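Local coordinates for protein alcohol oxidase (Myceliophthora thermophila, PDB 6F74) that binds FAD and, as a VAO-type flavoprotein of the oxygen-dependent oxidoreductase family, probably oxidises its substrates at the expense of molecular oxygen, at residues Tyr210-Val215 and Gln300-His305; Thr217-Asn222 and Asp414-Tyr419; Thr408-Gln413 and Trp420-Leu425. One frame throughout, in Å; residues are numbered along the deposited sequence.

In the fold
Along the chain, helix 212-221 comes first and serves two contacts. With its first turn it enters contact 1, which closes an 84-residue loop when strand 296-306 returns beneath it. With its last turns it enters contact 2, a much longer closure that ends only at helix 415-422. Contacts 1 and 2 therefore cross. Contact 3 opens at 408-413, on the edge strand 403-412, after contact 1 has closed, and is a short closure that crosses contact 2, since 414-419 lies between its two segments. Together they run from the sheet of the FAD-binding part, through helices 212-221 and 415-422, to the seven-stranded antiparallel sheet; Gln-220 and Trp-420 probably hydrogen-bond between contacts 2 and 3.

Contact 1: Tyr210-Val215 and Gln300-His305; sequences YQWRDV and QHIKVH
Ile-302 meets Val-215 and Trp-212 in a small, buried, purely apolar contact between the start of helix 212-221 and strand 296-306 of the antiparallel sheet that also holds strands 203-208 and 260-266, in the FAD-binding part of the chain. The touching is done by one methyl group on the strand side. Ile-302 CD1 reaches Val-215 CG1 at 4.1 Å, the two branches pointing at each other tip to tip, and it also stands 4.3 Å from Trp-212 CZ3. Ile-302 approaches the indole at its edge, near the ring plane, not over a face. Torsions explain the reach: Val-215 carries CG1 opposite its backbone N (chi1 178°), which turns that methyl to the strand, while Ile-302 CG1 sits between the backbone N and the carbonyl carbon (chi1 54°) and the chain then runs out extended to CD1. The backbones stay well apart, with 10.1 Å between Val-215 CA and Ile-302 CA, and only 80 Å² is buried in all.

At the helix start, Gln-211 is the N-cap residue, and its backbone N donates to Asp-214 OD2 at 2.9 Å, on the anti lone pair of that oxygen, as in one half of a capping box. The Asp-214 carboxylate also lies at the edge of the Tyr-210 ring, in its plane.

On the cofactor side, Trp-212 packs edge-to-face with Trp-240, an FAD-binding residue, and its side chain comes within about 7 Å of the FAD itself. Toward the sheet, Val-215 rests on Ile-206 and Ile-302 on Ile-204 and Ile-206, so the neighbouring strand 203-208 shares the packing beneath helix 212-221, while strand 260-266 flanks 296-306 as a further antiparallel neighbour.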
# COMPACT_ATOMS: atom_id res chain seq x y z
N TYR A 210 -5.31 8.12 11.94
CA TYR A 210 -6.61 7.79 11.43
C TYR A 210 -6.49 6.93 10.16
O TYR A 210 -5.42 6.85 9.53
CB TYR A 210 -7.41 9.07 11.19
CG TYR A 210 -7.91 9.70 12.46
CD1 TYR A 210 -9.11 9.28 13.04
CD2 TYR A 210 -7.19 10.72 13.09
CE1 TYR A 210 -9.59 9.84 14.20
CE2 TYR A 210 -7.66 11.30 14.26
CZ TYR A 210 -8.86 10.85 14.82
OH TYR A 210 -9.35 11.42 15.98
N GLN A 211 -7.59 6.27 9.83
CA GLN A 211 -7.73 5.53 8.58
C GLN A 211 -8.43 6.45 7.59
O GLN A 211 -8.97 7.50 7.98
CB GLN A 211 -8.50 4.25 8.82
CG GLN A 211 -7.74 3.28 9.70
CD GLN A 211 -8.64 2.18 10.24
OE1 GLN A 211 -9.36 2.41 11.21
NE2 GLN A 211 -8.58 0.99 9.65
N TRP A 212 -8.38 6.10 6.30
CA TRP A 212 -9.08 6.89 5.28
C TRP A 212 -10.58 7.02 5.53
O TRP A 212 -11.17 8.10 5.29
CB TRP A 212 -8.79 6.38 3.86
CG TRP A 212 -7.47 6.87 3.44
CD1 TRP A 212 -6.37 6.13 3.22
CD2 TRP A 212 -7.10 8.24 3.25
NE1 TRP A 212 -5.31 6.96 2.89
CE2 TRP A 212 -5.74 8.26 2.91
CE3 TRP A 212 -7.79 9.45 3.33
CZ2 TRP A 212 -5.05 9.43 2.64
CZ3 TRP A 212 -7.10 10.63 3.06
CH2 TRP A 212 -5.74 10.61 2.73
N ARG A 213 -11.19 5.96 6.06
CA ARG A 213 -12.61 6.01 6.38
C ARG A 213 -12.93 7.25 7.23
O ARG A 213 -13.87 7.96 6.95
CB ARG A 213 -13.04 4.75 7.11
CG ARG A 213 -14.55 4.60 7.12
CD ARG A 213 -14.91 3.21 7.67
NE ARG A 213 -14.71 2.15 6.65
CZ ARG A 213 -15.49 1.99 5.59
NH1 ARG A 213 -16.58 2.77 5.42
NH2 ARG A 213 -15.24 1.01 4.71
N ASP A 214 -12.11 7.51 8.22
CA ASP A 214 -12.35 8.59 9.20
C ASP A 214 -12.21 9.95 8.54
O ASP A 214 -12.99 10.87 8.79
CB ASP A 214 -11.36 8.47 10.37
CG ASP A 214 -11.32 7.06 10.97
OD1 ASP A 214 -12.35 6.60 11.48
OD2 ASP A 214 -10.26 6.39 10.94
N VAL A 215 -11.21 10.06 7.67
CA VAL A 215 -10.91 11.30 6.95
C VAL A 215 -12.02 11.62 5.96
O VAL A 215 -12.49 12.78 5.85
CB VAL A 215 -9.53 11.21 6.24
CG1 VAL A 215 -9.21 12.47 5.44
CG2 VAL A 215 -8.45 10.99 7.27
N GLN A 300 -0.71 14.93 10.06
CA GLN A 300 -0.43 15.65 8.81
C GLN A 300 -1.60 16.58 8.53
O GLN A 300 -2.74 16.38 8.99
CB GLN A 300 -0.21 14.72 7.60
CG GLN A 300 1.07 13.85 7.65
CD GLN A 300 1.19 12.82 6.51
OE1 GLN A 300 0.18 12.40 5.94
NE2 GLN A 300 2.42 12.44 6.16
N HIS A 301 -1.30 17.61 7.76
CA HIS A 301 -2.31 18.41 7.12
C HIS A 301 -2.30 18.03 5.63
O HIS A 301 -1.22 17.98 5.04
CB HIS A 301 -1.99 19.89 7.24
CG HIS A 301 -2.17 20.46 8.61
ND1 HIS A 301 -1.53 19.98 9.73
CD2 HIS A 301 -2.87 21.55 9.01
CE1 HIS A 301 -1.85 20.74 10.78
NE2 HIS A 301 -2.67 21.69 10.37
N ILE A 302 -3.48 17.78 5.04
CA ILE A 302 -3.61 17.49 3.61
C ILE A 302 -4.44 18.56 2.89
O ILE A 302 -5.41 19.07 3.45
CB ILE A 302 -4.25 16.10 3.32
CG1 ILE A 302 -5.58 15.94 4.04
CG2 ILE A 302 -3.27 14.99 3.69
CD1 ILE A 302 -6.45 14.81 3.52
N LYS A 303 -4.06 18.85 1.65
CA LYS A 303 -4.93 19.60 0.74
C LYS A 303 -6.22 18.83 0.55
O LYS A 303 -6.21 17.59 0.43
CB LYS A 303 -4.29 19.75 -0.64
CG LYS A 303 -3.05 20.59 -0.70
CD LYS A 303 -2.52 20.66 -2.12
CE LYS A 303 -1.11 21.23 -2.20
NZ LYS A 303 -0.33 20.47 -3.29
N VAL A 304 -7.32 19.56 0.55
CA VAL A 304 -8.60 19.00 0.08
C VAL A 304 -9.14 19.93 -1.00
O VAL A 304 -8.77 21.10 -1.06
CB VAL A 304 -9.62 18.71 1.20
CG1 VAL A 304 -9.07 17.60 2.07
CG2 VAL A 304 -9.95 19.94 2.04
N HIS A 305 -9.98 19.38 -1.86
CA HIS A 305 -10.29 19.99 -3.14
C HIS A 305 -11.79 20.21 -3.32
O HIS A 305 -12.57 19.40 -2.84
CB HIS A 305 -9.73 19.09 -4.24
CG HIS A 305 -8.25 18.92 -4.16
ND1 HIS A 305 -7.36 19.78 -4.77
CD2 HIS A 305 -7.50 18.01 -3.50
CE1 HIS A 305 -6.13 19.40 -4.48
NE2 HIS A 305 -6.18 18.33 -3.72

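Contact 2: Thr217-Asn222 and Asp414-Tyr419; sequences TVAQAN and DYWSFY
Asp-414 OD1, just ahead of the Trp-416 helix, is gripped twice by Ser-417: its N and its OG each donate at 3.1 Å, both from the same face of the carboxylate. Asp-414 OD2 takes the N of Trp-416 at 2.9 Å from well above that plane, and Asn-307 adds a further bond. This N-cap fixes the first turn of helix 415-422, which follows edge strand 403-412 of the seven-stranded sheet and here packs against helix 212-221 of the FAD-binding part. Gln-220 lies over one indole face, a CH-pi contact with CB 4.1 Å from the five-membered ring centroid and 4° off its normal. With CG anti to the backbone N (chi1 -175°) and the chain extended beyond it, the amide is laid along the indole, 15° from the ring plane, with OE1 3.7 Å from Trp-416 CB and accepting from Trp-420 NE1 one turn along. Tyr-415 CD2 sits over the opposite face. With an alanine at Trp-416, Gln-220 would probably lose the surface it lies on and Val-224 O the indole N-H that it now accepts. Ala-219 CB comes obliquely to Trp-416 CZ2 at 3.7 Å, and Tyr-216 meets the indole edge-to-face.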
# COMPACT_ATOMS: atom_id res chain seq x y z
N THR A 217 -15.22 10.82 6.08
CA THR A 217 -16.44 11.30 6.75
C THR A 217 -16.44 12.83 6.94
O THR A 217 -17.44 13.49 6.74
CB THR A 217 -16.58 10.57 8.10
OG1 THR A 217 -16.77 9.18 7.85
CG2 THR A 217 -17.75 11.11 8.96
N VAL A 218 -15.29 13.38 7.31
CA VAL A 218 -15.14 14.83 7.50
C VAL A 218 -15.10 15.58 6.17
O VAL A 218 -15.69 16.66 6.03
CB VAL A 218 -13.90 15.15 8.37
CG1 VAL A 218 -13.66 16.65 8.46
CG2 VAL A 218 -14.11 14.58 9.77
N ALA A 219 -14.39 15.03 5.18
CA ALA A 219 -14.37 15.65 3.85
C ALA A 219 -15.79 15.73 3.24
O ALA A 219 -16.21 16.77 2.68
CB ALA A 219 -13.44 14.88 2.93
N GLN A 220 -16.53 14.64 3.40
CA GLN A 220 -17.92 14.58 2.94
C GLN A 220 -18.82 15.57 3.65
O GLN A 220 -19.59 16.27 3.01
CB GLN A 220 -18.45 13.16 3.07
CG GLN A 220 -19.85 12.96 2.51
CD GLN A 220 -20.14 11.51 2.08
OE1 GLN A 220 -19.24 10.65 2.02
NE2 GLN A 220 -21.40 11.24 1.74
N ALA A 221 -18.67 15.68 4.96
CA ALA A 221 -19.45 16.67 5.73
C ALA A 221 -19.17 18.09 5.28
O ALA A 221 -20.01 18.95 5.43
CB ALA A 221 -19.15 16.52 7.22
N ASN A 222 -17.99 18.33 4.72
CA ASN A 222 -17.58 19.66 4.29
C ASN A 222 -17.58 19.85 2.78
O ASN A 222 -17.01 20.84 2.28
CB ASN A 222 -16.22 19.96 4.91
CG ASN A 222 -16.32 20.12 6.42
OD1 ASN A 222 -16.81 21.15 6.90
ND2 ASN A 222 -15.89 19.12 7.16
N ASP A 414 -21.90 14.00 -7.72
CA ASP A 414 -20.76 14.51 -6.93
C ASP A 414 -19.71 13.43 -6.75
O ASP A 414 -19.91 12.28 -7.17
CB ASP A 414 -21.19 15.10 -5.55
CG ASP A 414 -21.19 14.08 -4.42
OD1 ASP A 414 -21.98 13.12 -4.50
OD2 ASP A 414 -20.42 14.23 -3.45
N TYR A 415 -18.59 13.79 -6.15
CA TYR A 415 -17.53 12.84 -5.95
C TYR A 415 -17.93 11.67 -5.04
O TYR A 415 -17.59 10.50 -5.30
CB TYR A 415 -16.29 13.54 -5.38
CG TYR A 415 -15.15 12.58 -5.19
CD1 TYR A 415 -14.43 12.13 -6.30
CD2 TYR A 415 -14.82 12.10 -3.93
CE1 TYR A 415 -13.37 11.26 -6.16
CE2 TYR A 415 -13.77 11.20 -3.77
CZ TYR A 415 -13.05 10.77 -4.89
OH TYR A 415 -12.00 9.90 -4.77
N TRP A 416 -18.60 11.98 -3.94
CA TRP A 416 -18.81 10.98 -2.90
C TRP A 416 -19.83 9.93 -3.22
O TRP A 416 -19.61 8.77 -2.86
CB TRP A 416 -19.12 11.63 -1.56
CG TRP A 416 -17.94 12.40 -1.09
CD1 TRP A 416 -17.82 13.75 -1.03
CD2 TRP A 416 -16.69 11.86 -0.70
NE1 TRP A 416 -16.57 14.09 -0.61
CE2 TRP A 416 -15.85 12.95 -0.39
CE3 TRP A 416 -16.18 10.56 -0.58
CZ2 TRP A 416 -14.54 12.78 0.03
CZ3 TRP A 416 -14.87 10.39 -0.16
CH2 TRP A 416 -14.06 11.50 0.13
N SER A 417 -20.92 10.28 -3.91
CA SER A 417 -21.87 9.25 -4.37
C SER A 417 -21.16 8.33 -5.38
O SER A 417 -21.37 7.11 -5.37
CB SER A 417 -23.13 9.89 -4.98
OG SER A 417 -22.82 10.63 -6.16
N PHE A 418 -20.31 8.92 -6.21
CA PHE A 418 -19.46 8.18 -7.14
C PHE A 418 -18.51 7.26 -6.38
O PHE A 418 -18.38 6.08 -6.71
CB PHE A 418 -18.67 9.12 -8.09
CG PHE A 418 -17.31 8.57 -8.46
CD1 PHE A 418 -17.20 7.51 -9.34
CD2 PHE A 418 -16.15 9.07 -7.86
CE1 PHE A 418 -15.95 6.96 -9.64
CE2 PHE A 418 -14.90 8.52 -8.15
CZ PHE A 418 -14.80 7.47 -9.05
N TYR A 419 -17.83 7.82 -5.38
CA TYR A 419 -16.77 7.11 -4.69
C TYR A 419 -17.32 5.84 -4.09
O TYR A 419 -16.75 4.75 -4.27
CB TYR A 419 -16.11 7.95 -3.59
CG TYR A 419 -15.05 7.17 -2.85
CD1 TYR A 419 -13.77 7.01 -3.40
CD2 TYR A 419 -15.35 6.50 -1.69
CE1 TYR A 419 -12.80 6.25 -2.74
CE2 TYR A 419 -14.40 5.74 -1.03
CZ TYR A 419 -13.12 5.62 -1.56
OH TYR A 419 -12.18 4.81 -0.91

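Contact 3: Thr408-Gln413 and Trp420-Leu425; sequences TFAEYQ and WAESGL
Tyr-412 OH donates to Glu-422 OE2 at 2.6 Å, the one hydrogen bond between strand end and helix end. The oxygen is met on its anti side, 31° out of the carboxylate plane, and lies at the edge of the phenol ring near the ring's own plane; ring and carboxylate stand steeply to each other, 76° apart. In Glu-422, chi1 (-57°) sets CG beside the backbone N, 3.6 Å from Tyr-412 CE2, and the bend at chi2 then swings the carboxylate to the hydroxyl. On the other flank of the hydroxyl, Ala-421 CB presses on the ring, 3.5 Å from Tyr-412 CE1. Ala-410 CB adds a looser touch, 4.0 Å from Glu-422 OE2.

This is a strand-to-helix connection: edge strand 403-412 of the seven-stranded antiparallel sheet turns directly into helix 415-422, which folds back so that its last turn faces the strand it came from. Ala-410 and Tyr-412 point toward that helix, whereas Phe-409 and Glu-411 point away from it, Phe-409 stacking on His-314.

The second shell fixes both partners. Arg-315, on the adjoining strand 311-320, forms a salt bridge with Glu-422 OE1, so the two carboxylate oxygens have separate partners and the group is probably charged. Ser-417 and Phe-418, on the first turn of the same helix, pack against Tyr-412. Beyond Glu-422 the chain leaves the helix, and Ser-423 OG bonds to the carbonyl of Gly-230, a residue of the FAD site.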
# COMPACT_ATOMS: atom_id res chain seq x y z
N THR A 408 -20.53 0.06 -20.42
CA THR A 408 -21.61 0.87 -19.87
C THR A 408 -21.08 2.06 -19.10
O THR A 408 -19.94 2.06 -18.65
CB THR A 408 -22.52 0.04 -18.96
OG1 THR A 408 -21.77 -0.42 -17.81
CG2 THR A 408 -23.08 -1.15 -19.70
N PHE A 409 -21.93 3.06 -18.94
CA PHE A 409 -21.59 4.29 -18.24
C PHE A 409 -22.60 4.56 -17.16
O PHE A 409 -23.77 4.27 -17.33
CB PHE A 409 -21.57 5.47 -19.20
CG PHE A 409 -20.55 5.34 -20.30
CD1 PHE A 409 -20.86 4.65 -21.46
CD2 PHE A 409 -19.30 5.89 -20.17
CE1 PHE A 409 -19.92 4.51 -22.46
CE2 PHE A 409 -18.36 5.77 -21.17
CZ PHE A 409 -18.66 5.07 -22.32
N ALA A 410 -22.12 5.07 -16.03
CA ALA A 410 -22.97 5.50 -14.93
C ALA A 410 -22.57 6.90 -14.52
O ALA A 410 -21.39 7.16 -14.29
CB ALA A 410 -22.83 4.55 -13.76
N GLU A 411 -23.55 7.81 -14.45
CA GLU A 411 -23.29 9.22 -14.09
C GLU A 411 -23.63 9.44 -12.63
O GLU A 411 -24.62 8.88 -12.14
CB GLU A 411 -24.07 10.18 -14.98
CG GLU A 411 -23.50 11.61 -14.96
CD GLU A 411 -24.05 12.50 -16.06
OE1 GLU A 411 -23.93 12.11 -17.23
OE2 GLU A 411 -24.59 13.63 -15.77
N TYR A 412 -22.79 10.20 -11.91
CA TYR A 412 -23.06 10.61 -10.52
C TYR A 412 -23.01 12.12 -10.44
O TYR A 412 -22.35 12.75 -11.28
CB TYR A 412 -22.02 10.01 -9.56
CG TYR A 412 -22.00 8.50 -9.61
CD1 TYR A 412 -22.88 7.74 -8.84
CD2 TYR A 412 -21.15 7.83 -10.47
CE1 TYR A 412 -22.88 6.36 -8.92
CE2 TYR A 412 -21.14 6.45 -10.55
CZ TYR A 412 -22.01 5.73 -9.77
OH TYR A 412 -22.04 4.35 -9.84
N GLN A 413 -23.70 12.69 -9.45
CA GLN A 413 -23.80 14.17 -9.30
C GLN A 413 -22.80 14.80 -8.28
O GLN A 413 -22.85 16.01 -8.04
CB GLN A 413 -25.23 14.59 -8.98
CG GLN A 413 -26.27 14.04 -9.94
CD GLN A 413 -25.99 14.39 -11.41
OE1 GLN A 413 -26.05 15.55 -11.78
NE2 GLN A 413 -25.68 13.38 -12.26
N TRP A 420 -18.40 5.98 -3.36
CA TRP A 420 -18.96 4.85 -2.62
C TRP A 420 -19.62 3.81 -3.53
O TRP A 420 -19.68 2.63 -3.17
CB TRP A 420 -19.91 5.34 -1.54
CG TRP A 420 -19.16 6.12 -0.44
CD1 TRP A 420 -19.27 7.46 -0.13
CD2 TRP A 420 -18.19 5.59 0.45
NE1 TRP A 420 -18.42 7.78 0.90
CE2 TRP A 420 -17.77 6.65 1.29
CE3 TRP A 420 -17.65 4.31 0.65
CZ2 TRP A 420 -16.82 6.47 2.30
CZ3 TRP A 420 -16.71 4.12 1.65
CH2 TRP A 420 -16.31 5.20 2.47
N ALA A 421 -20.12 4.25 -4.68
CA ALA A 421 -20.71 3.35 -5.65
C ALA A 421 -19.66 2.55 -6.41
O ALA A 421 -19.84 1.39 -6.61
CB ALA A 421 -21.58 4.14 -6.61
N GLU A 422 -18.58 3.20 -6.83
CA GLU A 422 -17.59 2.62 -7.73
C GLU A 422 -16.30 2.20 -7.06
O GLU A 422 -15.49 1.48 -7.66
CB GLU A 422 -17.29 3.64 -8.82
CG GLU A 422 -18.54 4.08 -9.59
CD GLU A 422 -19.03 3.07 -10.60
OE1 GLU A 422 -18.33 2.04 -10.87
OE2 GLU A 422 -20.13 3.28 -11.15
N SER A 423 -16.07 2.64 -5.83
CA SER A 423 -14.81 2.41 -5.11
C SER A 423 -15.16 2.17 -3.63
O SER A 423 -16.23 1.62 -3.33
CB SER A 423 -13.81 3.56 -5.40
OG SER A 423 -12.60 3.49 -4.64
N GLY A 424 -14.30 2.57 -2.69
CA GLY A 424 -14.58 2.36 -1.27
C GLY A 424 -14.63 0.86 -0.98
O GLY A 424 -15.59 0.36 -0.40
N LEU A 425 -13.58 0.17 -1.41
CA LEU A 425 -13.56 -1.29 -1.38
C LEU A 425 -13.19 -1.84 0.00
O LEU A 425 -12.40 -1.23 0.76
CB LEU A 425 -12.58 -1.82 -2.44
CG LEU A 425 -12.83 -1.39 -3.89
CD1 LEU A 425 -11.77 -1.92 -4.82
CD2 LEU A 425 -14.24 -1.80 -4.40